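Side-chain contacts in 2-dehydropantoate 2-reductase (PDB 3WFI), which acts as an NADH-dependent D-mandelate dehydrogenase with a Rossmann fold, belonging to the ketopantoate reductase family: residues K85-Q88 against D89-S92; L236-P239 against E240-H244; S260-D264 against L265-H269. All blocks are in the same frame, centred on the assembly; numbering follows the deposited sequence.

Contact 1: K85-Q88 against D89-S92; sequences KMLQ and DIQS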
loop_
_atom_site.group_PDB
_atom_site.type_symbol
_atom_site.label_atom_id
_atom_site.label_comp_id
_atom_site.label_asym_id
_atom_site.label_seq_id
_atom_site.Cartn_x
_atom_site.Cartn_y
_atom_site.Cartn_z
ATOM N N LYS B 85 9.445 6.388 26.180
ATOM C CA LYS B 85 10.705 6.396 26.914
ATOM C C LYS B 85 10.748 7.479 28.017
ATOM O O LYS B 85 11.180 7.202 29.138
ATOM C CB LYS B 85 11.864 6.570 25.925
ATOM C CG LYS B 85 13.239 6.645 26.557
ATOM C CD LYS B 85 13.461 5.460 27.456
ATOM C CE LYS B 85 14.892 5.367 27.932
ATOM N NZ LYS B 85 15.129 4.022 28.518
ATOM N N MET B 86 10.310 8.698 27.694
ATOM C CA MET B 86 10.210 9.775 28.683
ATOM C C MET B 86 9.348 9.319 29.867
ATOM O O MET B 86 9.765 9.402 31.026
ATOM C CB MET B 86 9.632 11.046 28.050
ATOM C CG MET B 86 9.311 12.179 29.026
ATOM S SD MET B 86 10.756 12.828 29.898
ATOM C CE MET B 86 11.394 13.958 28.661
ATOM N N LEU B 87 8.165 8.804 29.577
ATOM C CA LEU B 87 7.262 8.330 30.632
ATOM C C LEU B 87 7.890 7.228 31.466
ATOM O O LEU B 87 7.799 7.267 32.692
ATOM C CB LEU B 87 5.931 7.856 30.043
ATOM C CG LEU B 87 5.077 9.009 29.497
ATOM C CD1 LEU B 87 3.909 8.467 28.684
ATOM C CD2 LEU B 87 4.586 9.897 30.621
ATOM N N GLN B 88 8.532 6.261 30.804
ATOM C CA GLN B 88 9.238 5.189 31.496
ATOM C C GLN B 88 10.277 5.772 32.441
ATOM O O GLN B 88 10.366 5.369 33.588
ATOM C CB GLN B 88 9.931 4.231 30.498
ATOM C CG GLN B 88 8.990 3.217 29.847
ATOM C CD GLN B 88 9.628 2.454 28.679
ATOM O OE1 GLN B 88 10.781 2.691 28.309
ATOM N NE2 GLN B 88 8.859 1.550 28.079
ATOM N N ASP B 89 11.058 6.723 31.941
ATOM C CA ASP B 89 12.088 7.373 32.748
ATOM C C ASP B 89 11.561 8.195 33.927
ATOM O O ASP B 89 12.231 8.284 34.945
ATOM C CB ASP B 89 12.957 8.280 31.877
ATOM C CG ASP B 89 13.940 7.501 31.021
ATOM O OD1 ASP B 89 14.190 6.320 31.323
ATOM O OD2 ASP B 89 14.456 8.076 30.047
ATOM N N ILE B 90 10.399 8.822 33.793
ATOM C CA ILE B 90 9.913 9.728 34.841
ATOM C C ILE B 90 8.818 9.134 35.723
ATOM O O ILE B 90 8.261 9.852 36.565
ATOM C CB ILE B 90 9.434 11.081 34.262
ATOM C CG1 ILE B 90 8.112 10.937 33.496
ATOM C CG2 ILE B 90 10.517 11.692 33.384
ATOM C CD1 ILE B 90 7.548 12.249 32.987
ATOM N N GLN B 91 8.504 7.844 35.544
ATOM C CA GLN B 91 7.312 7.256 36.173
ATOM C C GLN B 91 7.328 7.268 37.691
ATOM O O GLN B 91 6.269 7.206 38.309
ATOM C CB GLN B 91 7.062 5.820 35.679
ATOM C CG GLN B 91 8.171 4.837 36.008
ATOM C CD GLN B 91 7.979 3.511 35.308
ATOM O OE1 GLN B 91 8.791 3.107 34.467
ATOM N NE2 GLN B 91 6.893 2.838 35.632
ATOM N N SER B 92 8.511 7.369 38.298
ATOM C CA SER B 92 8.610 7.488 39.756
ATOM C C SER B 92 8.001 8.791 40.329
ATOM O O SER B 92 7.765 8.887 41.524
ATOM C CB SER B 92 10.071 7.358 40.213
ATOM O OG SER B 92 10.821 8.517 39.871
#
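The backbone nitrogen of Asp89 donates to Lys85 O over 2.8 Å, the shortest hydrogen bond between 85-88 and 89-92. One residue on, Ile90 N reaches Met86 O at 2.9 Å, with Leu87 O as a second, weak acceptor. Beside this turn the Lys85 side chain, bent at its second torsion, reaches forward and crosses the Asp89 carboxylate at a slant. Its CE lies 3.5 Å from Asp89 OD2, while the ammonium makes a long salt bridge, NZ to OD1 at 3.7 Å. The firmer partner of the carboxylate is Gln62, whose NE2 is hydrogen-bonded to OD2. On the buried side, Met86 SD meets the CG2 branch of Ile90 at 3.7 Å. A chi1 of 72° sets Ile90 CG1 between the backbone N and the carbonyl carbon, close to Met86 O, and leaves CG2 beside the backbone N, facing the sulfur. Both side chains press on Ala6 of strand 2-6 and Ile29 of strand 25-30, whereas Leu87 turns to Ile112 and Ile113. The arrangement belongs to the amphipathic helix 80-90, laid on the parallel strands of the Rossmann fold, with Met86 also touching the likely dinucleotide-binding glycine motif.

Contact 2: L236-P239 against E240-H244; sequences LDVP and EVIAH
Asp237 meets Glu240 at the start of helix 238-246 as a classical N-cap. Its OD1 accepts from Glu240 N at 3.2 Å with a nearly straight N-H, although the donor stands above the carboxylate plane, 61° out of it. The side chain gets there with CG anti to its own nitrogen (chi1 -177°), which lays the carboxyl carbon against Glu240 CB at 3.6 Å. The same residue also opens the i to i+4 hydrogen bonding of the helix through its main chain: Val241 N donates to Asp237 O at 2.9 Å, and Val238 O and Pro239 O take up the next two amides, those of Ile242 and Ala243. Pro239 lies in the first turn, where an amide would have no carbonyl of the helix four residues earlier to bond, and the missing N-H costs no helical bond.

Further out, the Asp237 amide is held by the hydroxyl of Tyr182, fixing the cap to helix 180-191. Glu240 bends at its second torsion and sends its carboxylate away from the cap to Arg186 of that helix, a salt bridge from OE1; the two carboxylate planes are turned 82° apart. Val241 faces both Cys189 of the same helix and Val222 of helix 214-231. Helix 214-231 also receives Val238 and Ile242, against Ala226 and Ala219 respectively. Between these two side chains the packing is tight, with CG1 of Val238 only 3.4 Å from CD1 of Ile242.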
loop_
_atom_site.group_PDB
_atom_site.type_symbol
_atom_site.label_atom_id
_atom_site.label_comp_id
_atom_site.label_asym_id
_atom_site.label_seq_id
_atom_site.Cartn_x
_atom_site.Cartn_y
_atom_site.Cartn_z
ATOM N N LEU B 236 -16.767 11.877 13.712
ATOM C CA LEU B 236 -16.242 12.738 12.650
ATOM C C LEU B 236 -17.256 12.947 11.538
ATOM O O LEU B 236 -17.970 12.032 11.164
ATOM C CB LEU B 236 -14.959 12.153 12.048
ATOM C CG LEU B 236 -13.759 11.996 12.991
ATOM C CD1 LEU B 236 -12.590 11.369 12.252
ATOM C CD2 LEU B 236 -13.368 13.334 13.581
ATOM N N ASP B 237 -17.324 14.170 11.030
ATOM C CA ASP B 237 -18.039 14.464 9.787
ATOM C C ASP B 237 -17.149 13.995 8.646
ATOM O O ASP B 237 -16.291 14.733 8.164
ATOM C CB ASP B 237 -18.321 15.974 9.715
ATOM C CG ASP B 237 -19.138 16.382 8.493
ATOM O OD1 ASP B 237 -19.121 15.694 7.455
ATOM O OD2 ASP B 237 -19.791 17.428 8.570
ATOM N N VAL B 238 -17.344 12.752 8.208
ATOM C CA VAL B 238 -16.428 12.138 7.247
ATOM C C VAL B 238 -16.308 12.915 5.931
ATOM O O VAL B 238 -15.192 13.205 5.487
ATOM C CB VAL B 238 -16.738 10.639 7.031
ATOM C CG1 VAL B 238 -15.949 10.084 5.847
ATOM C CG2 VAL B 238 -16.418 9.871 8.305
ATOM N N PRO B 239 -17.440 13.306 5.320
ATOM C CA PRO B 239 -17.301 14.105 4.098
ATOM C C PRO B 239 -16.469 15.380 4.293
ATOM O O PRO B 239 -15.602 15.687 3.459
ATOM C CB PRO B 239 -18.755 14.433 3.720
ATOM C CG PRO B 239 -19.568 13.359 4.342
ATOM C CD PRO B 239 -18.850 12.972 5.607
ATOM N N GLU B 240 -16.706 16.104 5.386
ATOM C CA GLU B 240 -15.934 17.323 5.646
ATOM C C GLU B 240 -14.467 16.992 5.836
ATOM O O GLU B 240 -13.599 17.641 5.243
ATOM C CB GLU B 240 -16.467 18.083 6.855
ATOM C CG GLU B 240 -15.927 19.502 6.986
ATOM C CD GLU B 240 -14.477 19.592 7.479
ATOM O OE1 GLU B 240 -14.056 18.798 8.363
ATOM O OE2 GLU B 240 -13.744 20.475 6.984
ATOM N N VAL B 241 -14.186 15.970 6.634
ATOM C CA VAL B 241 -12.794 15.603 6.886
ATOM C C VAL B 241 -12.079 15.203 5.597
ATOM O O VAL B 241 -10.941 15.620 5.365
ATOM C CB VAL B 241 -12.666 14.534 7.985
ATOM C CG1 VAL B 241 -11.232 14.027 8.090
ATOM C CG2 VAL B 241 -13.122 15.114 9.314
ATOM N N ILE B 242 -12.755 14.428 4.750
ATOM C CA ILE B 242 -12.226 14.072 3.443
ATOM C C ILE B 242 -11.923 15.336 2.625
ATOM O O ILE B 242 -10.832 15.476 2.062
ATOM C CB ILE B 242 -13.190 13.147 2.664
ATOM C CG1 ILE B 242 -13.237 11.769 3.324
ATOM C CG2 ILE B 242 -12.742 12.999 1.215
ATOM C CD1 ILE B 242 -14.420 10.905 2.923
ATOM N N ALA B 243 -12.883 16.253 2.559
ATOM C CA ALA B 243 -12.677 17.522 1.826
ATOM C C ALA B 243 -11.485 18.294 2.397
ATOM O O ALA B 243 -10.680 18.867 1.653
ATOM C CB ALA B 243 -13.934 18.380 1.866
ATOM N N HIS B 244 -11.348 18.264 3.717
ATOM C CA HIS B 244 -10.228 18.944 4.383
ATOM C C HIS B 244 -8.869 18.334 4.004
ATOM O O HIS B 244 -7.902 19.054 3.735
ATOM C CB HIS B 244 -10.427 18.918 5.898
ATOM C CG HIS B 244 -9.327 19.587 6.662
ATOM N ND1 HIS B 244 -8.991 20.908 6.470
ATOM C CD2 HIS B 244 -8.497 19.125 7.629
ATOM C CE1 HIS B 244 -7.993 21.232 7.277
ATOM N NE2 HIS B 244 -7.666 20.164 7.980
#

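Contact 3: S260-D264 against L265-H269; sequences SMYQD and LIKNH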
loop_
_atom_site.group_PDB
_atom_site.type_symbol
_atom_site.label_atom_id
_atom_site.label_comp_id
_atom_site.label_asym_id
_atom_site.label_seq_id
_atom_site.Cartn_x
_atom_site.Cartn_y
_atom_site.Cartn_z
ATOM N N SER B 260 5.719 16.612 5.462
ATOM C CA SER B 260 6.820 16.368 6.414
ATOM C C SER B 260 7.382 14.936 6.368
ATOM O O SER B 260 8.597 14.743 6.465
ATOM C CB SER B 260 6.388 16.694 7.843
ATOM O OG SER B 260 5.445 15.761 8.336
ATOM N N MET B 261 6.517 13.934 6.207
ATOM C CA MET B 261 6.981 12.530 6.164
ATOM C C MET B 261 7.878 12.268 4.966
ATOM O O MET B 261 8.864 11.536 5.068
ATOM C CB MET B 261 5.805 11.545 6.155
ATOM C CG MET B 261 6.255 10.077 6.230
ATOM S SD MET B 261 4.894 8.934 6.493
ATOM C CE MET B 261 4.314 9.443 8.113
ATOM N N TYR B 262 7.530 12.868 3.832
ATOM C CA TYR B 262 8.362 12.814 2.636
ATOM C C TYR B 262 9.725 13.471 2.896
ATOM O O TYR B 262 10.756 12.940 2.497
ATOM C CB TYR B 262 7.640 13.495 1.465
ATOM C CG TYR B 262 8.369 13.430 0.147
ATOM C CD1 TYR B 262 7.987 12.524 -0.827
ATOM C CD2 TYR B 262 9.431 14.288 -0.138
ATOM C CE1 TYR B 262 8.648 12.460 -2.038
ATOM C CE2 TYR B 262 10.097 14.233 -1.345
ATOM C CZ TYR B 262 9.703 13.312 -2.289
ATOM O OH TYR B 262 10.355 13.226 -3.488
ATOM N N GLN B 263 9.714 14.626 3.563
ATOM C CA GLN B 263 10.951 15.317 3.950
ATOM C C GLN B 263 11.799 14.445 4.866
ATOM O O GLN B 263 12.998 14.323 4.665
ATOM C CB GLN B 263 10.638 16.655 4.632
ATOM C CG GLN B 263 9.891 17.605 3.717
ATOM C CD GLN B 263 9.675 18.976 4.304
ATOM O OE1 GLN B 263 9.981 19.234 5.472
ATOM N NE2 GLN B 263 9.143 19.872 3.486
ATOM N N ASP B 264 11.173 13.823 5.859
ATOM C CA ASP B 264 11.895 12.940 6.775
ATOM C C ASP B 264 12.592 11.796 6.035
ATOM O O ASP B 264 13.794 11.589 6.171
ATOM C CB ASP B 264 10.949 12.341 7.817
ATOM C CG ASP B 264 10.480 13.355 8.859
ATOM O OD1 ASP B 264 11.086 14.453 8.968
ATOM O OD2 ASP B 264 9.513 13.020 9.594
ATOM N N LEU B 265 11.839 11.068 5.225
ATOM C CA LEU B 265 12.351 9.841 4.637
ATOM C C LEU B 265 13.137 10.076 3.351
ATOM O O LEU B 265 14.302 9.709 3.264
ATOM C CB LEU B 265 11.212 8.854 4.365
ATOM C CG LEU B 265 11.629 7.475 3.825
ATOM C CD1 LEU B 265 12.757 6.879 4.643
ATOM C CD2 LEU B 265 10.434 6.531 3.802
ATOM N N ILE B 266 12.485 10.671 2.362
ATOM C CA ILE B 266 13.048 10.761 1.014
ATOM C C ILE B 266 14.216 11.747 0.977
ATOM O O ILE B 266 15.247 11.465 0.356
ATOM C CB ILE B 266 11.988 11.174 -0.019
ATOM C CG1 ILE B 266 10.782 10.222 0.013
ATOM C CG2 ILE B 266 12.592 11.246 -1.422
ATOM C CD1 ILE B 266 11.114 8.759 -0.175
ATOM N N LYS B 267 14.068 12.873 1.674
ATOM C CA LYS B 267 15.106 13.912 1.707
ATOM C C LYS B 267 16.148 13.713 2.802
ATOM O O LYS B 267 17.351 13.763 2.531
ATOM C CB LYS B 267 14.484 15.295 1.906
ATOM C CG LYS B 267 13.665 15.817 0.750
ATOM C CD LYS B 267 13.517 17.342 0.886
ATOM C CE LYS B 267 14.817 18.090 1.224
ATOM N NZ LYS B 267 14.666 19.576 1.220
ATOM N N ASN B 268 15.694 13.546 4.040
ATOM C CA ASN B 268 16.603 13.512 5.191
ATOM C C ASN B 268 17.086 12.103 5.557
ATOM O O ASN B 268 17.921 11.950 6.456
ATOM C CB ASN B 268 15.939 14.157 6.408
ATOM C CG ASN B 268 15.589 15.618 6.184
ATOM O OD1 ASN B 268 15.794 16.161 5.112
ATOM N ND2 ASN B 268 15.057 16.258 7.212
ATOM N N HIS B 269 16.554 11.089 4.874
ATOM C CA HIS B 269 16.868 9.678 5.157
ATOM C C HIS B 269 16.760 9.379 6.647
ATOM O O HIS B 269 17.663 8.813 7.261
ATOM C CB HIS B 269 18.217 9.249 4.564
ATOM C CG HIS B 269 18.194 9.088 3.075
ATOM N ND1 HIS B 269 19.309 9.286 2.291
ATOM C CD2 HIS B 269 17.196 8.742 2.230
ATOM C CE1 HIS B 269 18.999 9.067 1.024
ATOM N NE2 HIS B 269 17.721 8.738 0.959
#
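Helix 260-267 begins with regular turns, Leu265 N donating to Met261 O at 3.0 Å, and then widens: Tyr262 O accepts from Ile266 N at 2.9 Å and weakly from Lys267 N, while Asn268 N reaches five residues back to Gln263 O, also at 2.9 Å, in a pi-type turn before His269 leaves the helix with positive phi. The chief side-chain pair is Tyr262 with Ile266. A chi1 of -177° places CG of Tyr262 beside its own carbonyl carbon, directing the ring along the helix toward Ile266, which covers one face. The isoleucine CG1 lies 3.8 Å from the ring centroid, only 15° off the normal, a CH-pi contact; the CG2 branch sits farther out, 3.7 Å from CZ and near the hydroxyl. That hydroxyl is hydrogen-bonded to Asp202 OD1, which fixes the outer end of the ring, while Ile266 lies against its face. Lys267 comes up to the same ring obliquely through CG. At the widened turn, Asn268 CB rests 3.4 Å from Asp264 O, and its CG is packed beside Gln263 O.

Asp264 directs its carboxylate to Arg270, forming a salt bridge from OD1, and their backbones are hydrogen-bonded too. Arg270 is an NAD(+)-binding residue, and the arrangement is consistent with Asp264 orienting it from the second shell. On the buried side Met261, Tyr262 and Leu265 all pack on Thr199 of helix 194-201, with Leu265 continuing onto Lys305 and Glu306 of helix 293-308.

How the contacts relate
The three contacts follow one another along the chain, each centred on one helix. Contact 1 belongs to the N-terminal, Rossmann-type part of the protein, on helix 80-90 beside the parallel strands; contacts 2 and 3 both fall in the C-terminal part, on the successive helices 238-246 and 260-267. Contacts 1 and 2 lie on opposite sides of the chain's centre, their own centres 37 Å apart, while contact 3 is 29 Å from contact 1 and 27 Å from contact 2, centre to centre. None touches another. Contacts 1 and 3 come near NAD(+)-binding residues from different parts of the chain, consistent with a coenzyme site built from both parts; contact 2 lies away from these residues.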